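Local coordinates for 3',5'-cyclic-nucleotide phosphodiesterase 1 (Saccharomyces cerevisiae, PDB 4OJV), which belongs to the class II family of cyclic-nucleotide phosphodiesterases and holds two zinc ions in a metallo-beta-lactamase-like fold, at residues Y69-D72 with R73-I76; C190-K194 with E195-C199; L256-E259 with F260-V264. All coordinates share one frame; numbering follows the deposited sequence.

Contact 1. Residues Y69-D72 with R73-I76; sequences YEHD and REPI
His71 and Glu74, three residues apart at the point where a loop runs into strand 73-75, meet through a single straight bond from imidazole to carboxylate. The histidine can be followed outward. Its CB lies 3.2 Å from the carbonyl O of Arg73. From there CG is set beside the backbone N, opposite the carbonyl carbon (chi1 -55°), which brings the ring over to Glu74; CG of His71 stands 3.5 Å from OE2 of Glu74. The next atom, ND1 of His71, donates to OE2 of Glu74 at 2.7 Å, with an N-H...O angle of 159°. Beyond it the ring draws away again, and CE1 of His71 is 3.7 Å from OE2 of Glu74. The oxygen lies at the ring edge, close to the ring plane, but the ring nitrogen reaches it from above the carboxylate plane, the two flat groups being nearly perpendicular. Glu74 comes back to the histidine because its chain folds at chi2. A water also donates to Glu74 OE2 and accepts from the backbone N of His71, so one oxygen is gripped twice and the glutamate holds the ring directly and the main-chain N of His71 through the water. The nearby carboxylate would probably favour a protonated imidazole. Asp72 turns elsewhere, bonding through OD1 to Thr110 of the second subunit. The example is a His-carboxylate hydrogen bond where the connecting loop of the two-stranded antiparallel hairpin 64-66/73-75 enters its second strand.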
loop_
_atom_site.group_PDB
_atom_site.type_symbol
_atom_site.label_atom_id
_atom_site.label_comp_id
_atom_site.label_asym_id
_atom_site.label_seq_id
_atom_site.Cartn_x
_atom_site.Cartn_y
_atom_site.Cartn_z
ATOM N N TYR A 69 7.645 -5.528 -18.524
ATOM C CA TYR A 69 8.514 -6.625 -18.923
ATOM C C TYR A 69 9.027 -6.364 -20.340
ATOM O O TYR A 69 9.749 -5.394 -20.551
ATOM C CB TYR A 69 7.812 -7.973 -18.760
ATOM C CG TYR A 69 7.507 -8.282 -17.304
ATOM C CD1 TYR A 69 6.372 -7.760 -16.669
ATOM C CD2 TYR A 69 8.361 -9.091 -16.558
ATOM C CE1 TYR A 69 6.094 -8.032 -15.336
ATOM C CE2 TYR A 69 8.096 -9.367 -15.216
ATOM C CZ TYR A 69 6.958 -8.833 -14.615
ATOM O OH TYR A 69 6.678 -9.123 -13.283
ATOM N N GLU A 70 8.653 -7.180 -21.317
ATOM C CA GLU A 70 9.070 -6.919 -22.702
ATOM C C GLU A 70 8.731 -5.487 -23.120
ATOM O O GLU A 70 9.513 -4.849 -23.833
ATOM C CB GLU A 70 8.465 -7.952 -23.646
ATOM C CG GLU A 70 9.069 -9.334 -23.440
ATOM C CD GLU A 70 8.283 -10.434 -24.108
ATOM O OE1 GLU A 70 7.054 -10.496 -23.925
ATOM O OE2 GLU A 70 8.905 -11.250 -24.822
ATOM N N HIS A 71 7.579 -4.979 -22.678
ATOM C CA HIS A 71 7.227 -3.569 -22.856
ATOM C C HIS A 71 6.687 -3.012 -21.571
ATOM O O HIS A 71 6.103 -3.735 -20.760
ATOM C CB HIS A 71 6.163 -3.379 -23.933
ATOM C CG HIS A 71 6.525 -3.989 -25.257
ATOM N ND1 HIS A 71 6.188 -5.251 -25.584
ATOM C CD2 HIS A 71 7.223 -3.471 -26.337
ATOM C CE1 HIS A 71 6.642 -5.520 -26.818
ATOM N NE2 HIS A 71 7.277 -4.433 -27.274
ATOM N N ASP A 72 6.829 -1.710 -21.384
ATOM C CA ASP A 72 6.251 -1.076 -20.213
ATOM C C ASP A 72 4.719 -1.079 -20.255
ATOM O O ASP A 72 4.069 -1.098 -19.207
ATOM C CB ASP A 72 6.811 0.335 -20.035
ATOM C CG ASP A 72 8.238 0.337 -19.521
ATOM O OD1 ASP A 72 8.708 -0.690 -18.977
ATOM O OD2 ASP A 72 8.901 1.382 -19.632
ATOM N N ARG A 73 4.146 -1.065 -21.456
ATOM C CA ARG A 73 2.705 -1.172 -21.640
ATOM C C ARG A 73 2.401 -2.190 -22.732
ATOM O O ARG A 73 3.131 -2.285 -23.722
ATOM C CB ARG A 73 2.090 0.186 -21.989
ATOM C CG ARG A 73 2.135 1.196 -20.847
ATOM C CD ARG A 73 1.352 2.464 -21.167
ATOM N NE ARG A 73 1.609 2.958 -22.520
ATOM C CZ ARG A 73 2.629 3.738 -22.870
ATOM N NH1 ARG A 73 3.525 4.134 -21.972
ATOM N NH2 ARG A 73 2.755 4.125 -24.133
ATOM N N GLU A 74 1.325 -2.950 -22.546
ATOM C CA GLU A 74 0.921 -4.011 -23.468
ATOM C C GLU A 74 -0.543 -3.914 -23.849
ATOM O O GLU A 74 -1.370 -3.523 -23.029
ATOM C CB GLU A 74 1.154 -5.390 -22.847
ATOM C CG GLU A 74 2.608 -5.781 -22.676
ATOM C CD GLU A 74 3.304 -6.139 -23.971
ATOM O OE1 GLU A 74 2.663 -6.113 -25.043
ATOM O OE2 GLU A 74 4.505 -6.440 -23.894
ATOM N N PRO A 75 -0.881 -4.316 -25.083
ATOM C CA PRO A 75 -2.281 -4.383 -25.501
ATOM C C PRO A 75 -3.158 -5.170 -24.525
ATOM O O PRO A 75 -2.825 -6.294 -24.140
ATOM C CB PRO A 75 -2.198 -5.081 -26.861
ATOM C CG PRO A 75 -0.881 -4.634 -27.403
ATOM C CD PRO A 75 0.038 -4.602 -26.207
ATOM N N ILE A 76 -4.287 -4.572 -24.150
ATOM C CA ILE A 76 -5.211 -5.196 -23.209
ATOM C C ILE A 76 -5.654 -6.592 -23.651
ATOM O O ILE A 76 -5.742 -7.521 -22.845
ATOM C CB ILE A 76 -6.442 -4.294 -22.932
ATOM C CG1 ILE A 76 -7.315 -4.921 -21.841
ATOM C CG2 ILE A 76 -7.248 -4.021 -24.203
ATOM C CD1 ILE A 76 -8.493 -4.081 -21.409
HETATM O O HOH W 1 5.576 -6.910 -21.488
#

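Contact 2. Residues C190-K194 with E195-C199; sequences CLNPK and EVQKC
Asn192 and Glu195 bring an amide and a carboxylate together with their planes almost perpendicular, 89° apart. ND2 of Asn192 donates to OE1 of Glu195 over 3.2 Å, and the bond is nearly straight at 165°. The acceptor lies close to the amide plane, whereas the nitrogen comes in from above the carboxylate plane; OE2 of Glu195 is slightly farther from ND2 of Asn192, at 3.5 Å. Glu195 throws CG opposite its own backbone N (chi1 -168°) and then runs extended, so its chain lies alongside that of Asn192, pointing the same way. Both residues are the ends of a type II beta turn, in which Lys194 takes the positive phi expected at the third position. Gln197 reaches back across the turn: its CD lies 3.8 Å from CD2 of the buried Leu191, and its amide, probably turned over in the model, sits against the main chain of Asn192. Lys194 points outward to a salt bridge with Glu259. The turn thus carries the chain from strand 186-190 to strand 197-198, each an outermost strand, within this chain, of its own sheet, with Leu191 resting on Tyr228 of strand 222-232 and Gln197 on Pro208 of strand 204-215.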
loop_
_atom_site.group_PDB
_atom_site.type_symbol
_atom_site.label_atom_id
_atom_site.label_comp_id
_atom_site.label_asym_id
_atom_site.label_seq_id
_atom_site.Cartn_x
_atom_site.Cartn_y
_atom_site.Cartn_z
ATOM N N CYS A 190 -17.972 -11.487 12.551
ATOM C CA CYS A 190 -17.651 -12.836 12.104
ATOM C C CYS A 190 -18.771 -13.459 11.290
ATOM O O CYS A 190 -19.955 -13.158 11.482
ATOM C CB CYS A 190 -17.312 -13.742 13.289
ATOM S SG CYS A 190 -15.607 -13.621 13.881
ATOM N N LEU A 191 -18.364 -14.331 10.373
ATOM C CA LEU A 191 -19.255 -15.180 9.608
ATOM C C LEU A 191 -19.017 -16.623 10.028
ATOM O O LEU A 191 -17.915 -16.986 10.444
ATOM C CB LEU A 191 -18.957 -15.046 8.115
ATOM C CG LEU A 191 -19.215 -13.688 7.470
ATOM C CD1 LEU A 191 -18.521 -13.629 6.112
ATOM C CD2 LEU A 191 -20.707 -13.415 7.334
ATOM N N ASN A 192 -20.057 -17.440 9.895
ATOM C CA ASN A 192 -19.946 -18.880 10.086
ATOM C C ASN A 192 -19.612 -19.559 8.768
ATOM O O ASN A 192 -20.229 -19.255 7.745
ATOM C CB ASN A 192 -21.254 -19.459 10.630
ATOM C CG ASN A 192 -21.598 -18.936 12.009
ATOM O OD1 ASN A 192 -20.731 -18.804 12.873
ATOM N ND2 ASN A 192 -22.873 -18.642 12.223
ATOM N N PRO A 193 -18.652 -20.500 8.785
ATOM C CA PRO A 193 -18.289 -21.184 7.551
ATOM C C PRO A 193 -19.429 -22.058 7.012
ATOM O O PRO A 193 -20.184 -22.665 7.795
ATOM C CB PRO A 193 -17.091 -22.048 7.964
ATOM C CG PRO A 193 -17.284 -22.283 9.422
ATOM C CD PRO A 193 -17.902 -21.018 9.945
ATOM N N LYS A 194 -19.539 -22.114 5.686
ATOM C CA LYS A 194 -20.495 -22.977 4.971
ATOM C C LYS A 194 -21.959 -22.552 5.110
ATOM O O LYS A 194 -22.845 -23.234 4.596
ATOM C CB LYS A 194 -20.343 -24.450 5.388
ATOM C CG LYS A 194 -18.916 -24.970 5.389
ATOM C CD LYS A 194 -18.870 -26.452 5.743
ATOM C CE LYS A 194 -17.536 -26.830 6.361
ATOM N NZ LYS A 194 -16.392 -26.618 5.432
ATOM N N GLU A 195 -22.210 -21.442 5.796
ATOM C CA GLU A 195 -23.569 -20.991 6.090
ATOM C C GLU A 195 -23.983 -19.880 5.139
ATOM O O GLU A 195 -23.208 -18.952 4.874
ATOM C CB GLU A 195 -23.648 -20.507 7.538
ATOM C CG GLU A 195 -25.051 -20.269 8.076
ATOM C CD GLU A 195 -25.032 -19.736 9.496
ATOM O OE1 GLU A 195 -24.830 -18.516 9.676
ATOM O OE2 GLU A 195 -25.217 -20.537 10.434
ATOM N N VAL A 196 -25.203 -19.994 4.619
ATOM C CA VAL A 196 -25.771 -18.983 3.743
ATOM C C VAL A 196 -26.144 -17.791 4.603
ATOM O O VAL A 196 -27.036 -17.869 5.459
ATOM C CB VAL A 196 -27.007 -19.501 2.966
ATOM C CG1 VAL A 196 -27.614 -18.397 2.112
ATOM C CG2 VAL A 196 -26.639 -20.695 2.099
ATOM N N GLN A 197 -25.430 -16.697 4.387
ATOM C CA GLN A 197 -25.648 -15.477 5.130
ATOM C C GLN A 197 -26.116 -14.380 4.164
ATOM O O GLN A 197 -26.012 -14.538 2.944
ATOM C CB GLN A 197 -24.388 -15.167 5.959
ATOM C CG GLN A 197 -24.267 -16.142 7.143
ATOM C CD GLN A 197 -22.844 -16.548 7.542
ATOM O OE1 GLN A 197 -22.080 -17.139 6.755
ATOM N NE2 GLN A 197 -22.499 -16.272 8.796
ATOM N N LYS A 198 -26.701 -13.309 4.676
ATOM C CA LYS A 198 -27.280 -12.304 3.789
ATOM C C LYS A 198 -26.397 -11.076 3.686
ATOM O O LYS A 198 -25.816 -10.631 4.680
ATOM C CB LYS A 198 -28.688 -11.903 4.248
ATOM C CG LYS A 198 -29.645 -13.066 4.495
ATOM C CD LYS A 198 -29.964 -13.829 3.216
ATOM C CE LYS A 198 -30.748 -15.099 3.505
ATOM N NZ LYS A 198 -30.909 -15.949 2.292
ATOM N N CYS A 199 -26.280 -10.543 2.473
ATOM C CA CYS A 199 -25.658 -9.240 2.281
ATOM C C CYS A 199 -26.602 -8.167 2.815
ATOM O O CYS A 199 -27.822 -8.364 2.857
ATOM C CB CYS A 199 -25.342 -8.982 0.809
ATOM S SG CYS A 199 -24.020 -10.011 0.120
#

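Contact 3. Residues L256-E259 with F260-V264; sequences LLEE and FWSYV
Leu257 and Trp261, one helical turn apart, lie side by side with their side chains pointing the same way. CB of the leucine is 4.0 Å from NE1 of the indole and its CD2 is only slightly farther. The pyrrole part of the indole also comes near the main chain, CD1 of Trp261 standing 3.1 Å from the carbonyl O of Leu257 in an oblique approach. Trp261 gets there by setting CG beside its backbone N, opposite the carbonyl carbon (chi1 -56°), so that the ring leans back along the helix; NE1 then bonds to Glu303 of helix 297-311.

Phe260 takes the other choice, CG opposite the backbone N, and its ring heads away from the preceding turn. CD2 of Phe260 lies 3.6 Å above one face of the Trp261 indole, toward its rim, while CZ3 of Trp261 stands at the edge of the phenyl ring in its plane. One phenyl face is met by CG2 of Val264, again off-centre. Helix 256-267 is the crossover helix of a beta-alpha-beta unit between strands 238-242 and 273-279; on it Phe260 makes edge-to-face contacts with Phe209 and Phe227 of the sheet, and Trp261 packs on Leu310 of the adjacent helix.

On a more exposed side, Ser262 turns its hydroxyl back to the main chain. OG of Ser262 donates to O of Glu258 at 2.8 Å, and N of Ser262 donates to that same oxygen at 2.9 Å, the two arriving from opposite faces of the carbonyl plane. The bond between Trp261 N and Leu257 O is the straightest of the helical bonds here, at 172°.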
loop_
_atom_site.group_PDB
_atom_site.type_symbol
_atom_site.label_atom_id
_atom_site.label_comp_id
_atom_site.label_asym_id
_atom_site.label_seq_id
_atom_site.Cartn_x
_atom_site.Cartn_y
_atom_site.Cartn_z
ATOM N N LEU A 256 -10.499 -29.397 2.151
ATOM C CA LEU A 256 -11.302 -28.181 2.100
ATOM C C LEU A 256 -11.724 -27.809 0.686
ATOM O O LEU A 256 -12.870 -27.411 0.475
ATOM C CB LEU A 256 -10.559 -27.021 2.765
ATOM C CG LEU A 256 -10.322 -27.130 4.278
ATOM C CD1 LEU A 256 -9.493 -25.962 4.786
ATOM C CD2 LEU A 256 -11.627 -27.233 5.056
ATOM N N LEU A 257 -10.819 -27.955 -0.280
ATOM C CA LEU A 257 -11.163 -27.673 -1.672
ATOM C C LEU A 257 -12.184 -28.657 -2.239
ATOM O O LEU A 257 -13.111 -28.244 -2.922
ATOM C CB LEU A 257 -9.914 -27.585 -2.552
ATOM C CG LEU A 257 -9.132 -26.277 -2.368
ATOM C CD1 LEU A 257 -7.735 -26.399 -2.946
ATOM C CD2 LEU A 257 -9.864 -25.082 -2.974
ATOM N N GLU A 258 -12.027 -29.949 -1.944
ATOM C CA GLU A 258 -13.021 -30.935 -2.356
ATOM C C GLU A 258 -14.403 -30.598 -1.795
ATOM O O GLU A 258 -15.391 -30.673 -2.520
ATOM C CB GLU A 258 -12.589 -32.347 -1.956
ATOM C CG GLU A 258 -13.426 -33.463 -2.571
ATOM C CD GLU A 258 -12.827 -34.835 -2.330
ATOM O OE1 GLU A 258 -12.457 -35.140 -1.172
ATOM O OE2 GLU A 258 -12.727 -35.612 -3.302
ATOM N N GLU A 259 -14.461 -30.221 -0.517
ATOM C CA GLU A 259 -15.706 -29.769 0.104
ATOM C C GLU A 259 -16.290 -28.589 -0.673
ATOM O O GLU A 259 -17.490 -28.545 -0.951
ATOM C CB GLU A 259 -15.483 -29.359 1.561
ATOM C CG GLU A 259 -15.121 -30.491 2.507
ATOM C CD GLU A 259 -14.871 -30.007 3.923
ATOM O OE1 GLU A 259 -15.459 -28.979 4.322
ATOM O OE2 GLU A 259 -14.087 -30.661 4.639
ATOM N N PHE A 260 -15.434 -27.634 -1.031
ATOM C CA PHE A 260 -15.895 -26.461 -1.746
ATOM C C PHE A 260 -16.450 -26.801 -3.132
ATOM O O PHE A 260 -17.572 -26.397 -3.469
ATOM C CB PHE A 260 -14.799 -25.401 -1.864
ATOM C CG PHE A 260 -15.271 -24.168 -2.567
ATOM C CD1 PHE A 260 -16.095 -23.265 -1.897
ATOM C CD2 PHE A 260 -14.974 -23.940 -3.904
ATOM C CE1 PHE A 260 -16.581 -22.138 -2.539
ATOM C CE2 PHE A 260 -15.459 -22.819 -4.552
ATOM C CZ PHE A 260 -16.264 -21.922 -3.869
ATOM N N TRP A 261 -15.674 -27.526 -3.940
ATOM C CA TRP A 261 -16.127 -27.841 -5.294
ATOM C C TRP A 261 -17.358 -28.698 -5.283
ATOM O O TRP A 261 -18.218 -28.547 -6.145
ATOM C CB TRP A 261 -15.042 -28.507 -6.134
ATOM C CG TRP A 261 -13.753 -27.732 -6.241
ATOM C CD1 TRP A 261 -12.474 -28.187 -5.944
ATOM C CD2 TRP A 261 -13.574 -26.346 -6.696
ATOM N NE1 TRP A 261 -11.540 -27.204 -6.170
ATOM C CE2 TRP A 261 -12.134 -26.076 -6.622
ATOM C CE3 TRP A 261 -14.427 -25.341 -7.147
ATOM C CZ2 TRP A 261 -11.597 -24.845 -6.979
ATOM C CZ3 TRP A 261 -13.873 -24.106 -7.507
ATOM C CH2 TRP A 261 -12.492 -23.866 -7.417
ATOM N N SER A 262 -17.447 -29.596 -4.302
ATOM C CA SER A 262 -18.633 -30.441 -4.147
ATOM C C SER A 262 -19.866 -29.589 -3.867
ATOM O O SER A 262 -20.927 -29.805 -4.456
ATOM C CB SER A 262 -18.428 -31.472 -3.040
ATOM O OG SER A 262 -17.402 -32.389 -3.384
ATOM N N TYR A 263 -19.718 -28.598 -2.990
ATOM C CA TYR A 263 -20.819 -27.692 -2.678
ATOM C C TYR A 263 -21.262 -26.916 -3.918
ATOM O O TYR A 263 -22.460 -26.792 -4.189
ATOM C CB TYR A 263 -20.413 -26.727 -1.559
ATOM C CG TYR A 263 -21.535 -25.843 -1.057
ATOM C CD1 TYR A 263 -21.883 -24.675 -1.730
ATOM C CD2 TYR A 263 -22.237 -26.169 0.102
ATOM C CE1 TYR A 263 -22.909 -23.862 -1.275
ATOM C CE2 TYR A 263 -23.265 -25.360 0.567
ATOM C CZ TYR A 263 -23.595 -24.206 -0.123
ATOM O OH TYR A 263 -24.613 -23.397 0.333
ATOM N N VAL A 264 -20.294 -26.401 -4.676
ATOM C CA VAL A 264 -20.585 -25.658 -5.896
ATOM C C VAL A 264 -21.342 -26.538 -6.900
ATOM O O VAL A 264 -22.399 -26.146 -7.403
ATOM C CB VAL A 264 -19.291 -25.079 -6.517
ATOM C CG1 VAL A 264 -19.551 -24.490 -7.892
ATOM C CG2 VAL A 264 -18.683 -24.027 -5.597
#

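Followed from the N terminus, the three contacts come in series; none nests in or crosses another. Contact 1 closes the short hairpin 64-66/73-75 at the subunit interface. Contact 2 closes the turn between the two large sheets, and contact 3 is a stretch of the helix that packs on the second of them. Contact 1 stands apart, its nearest atoms about 23 Å from contact 3 and about 27 Å from contact 2. Contacts 2 and 3 touch: NZ of Lys194 meets OE1 of Glu259 at 2.8 Å in a salt bridge, and Val196 packs on Tyr263, tying turn to helix beside strand 204-215, which carries the zinc ligand His213.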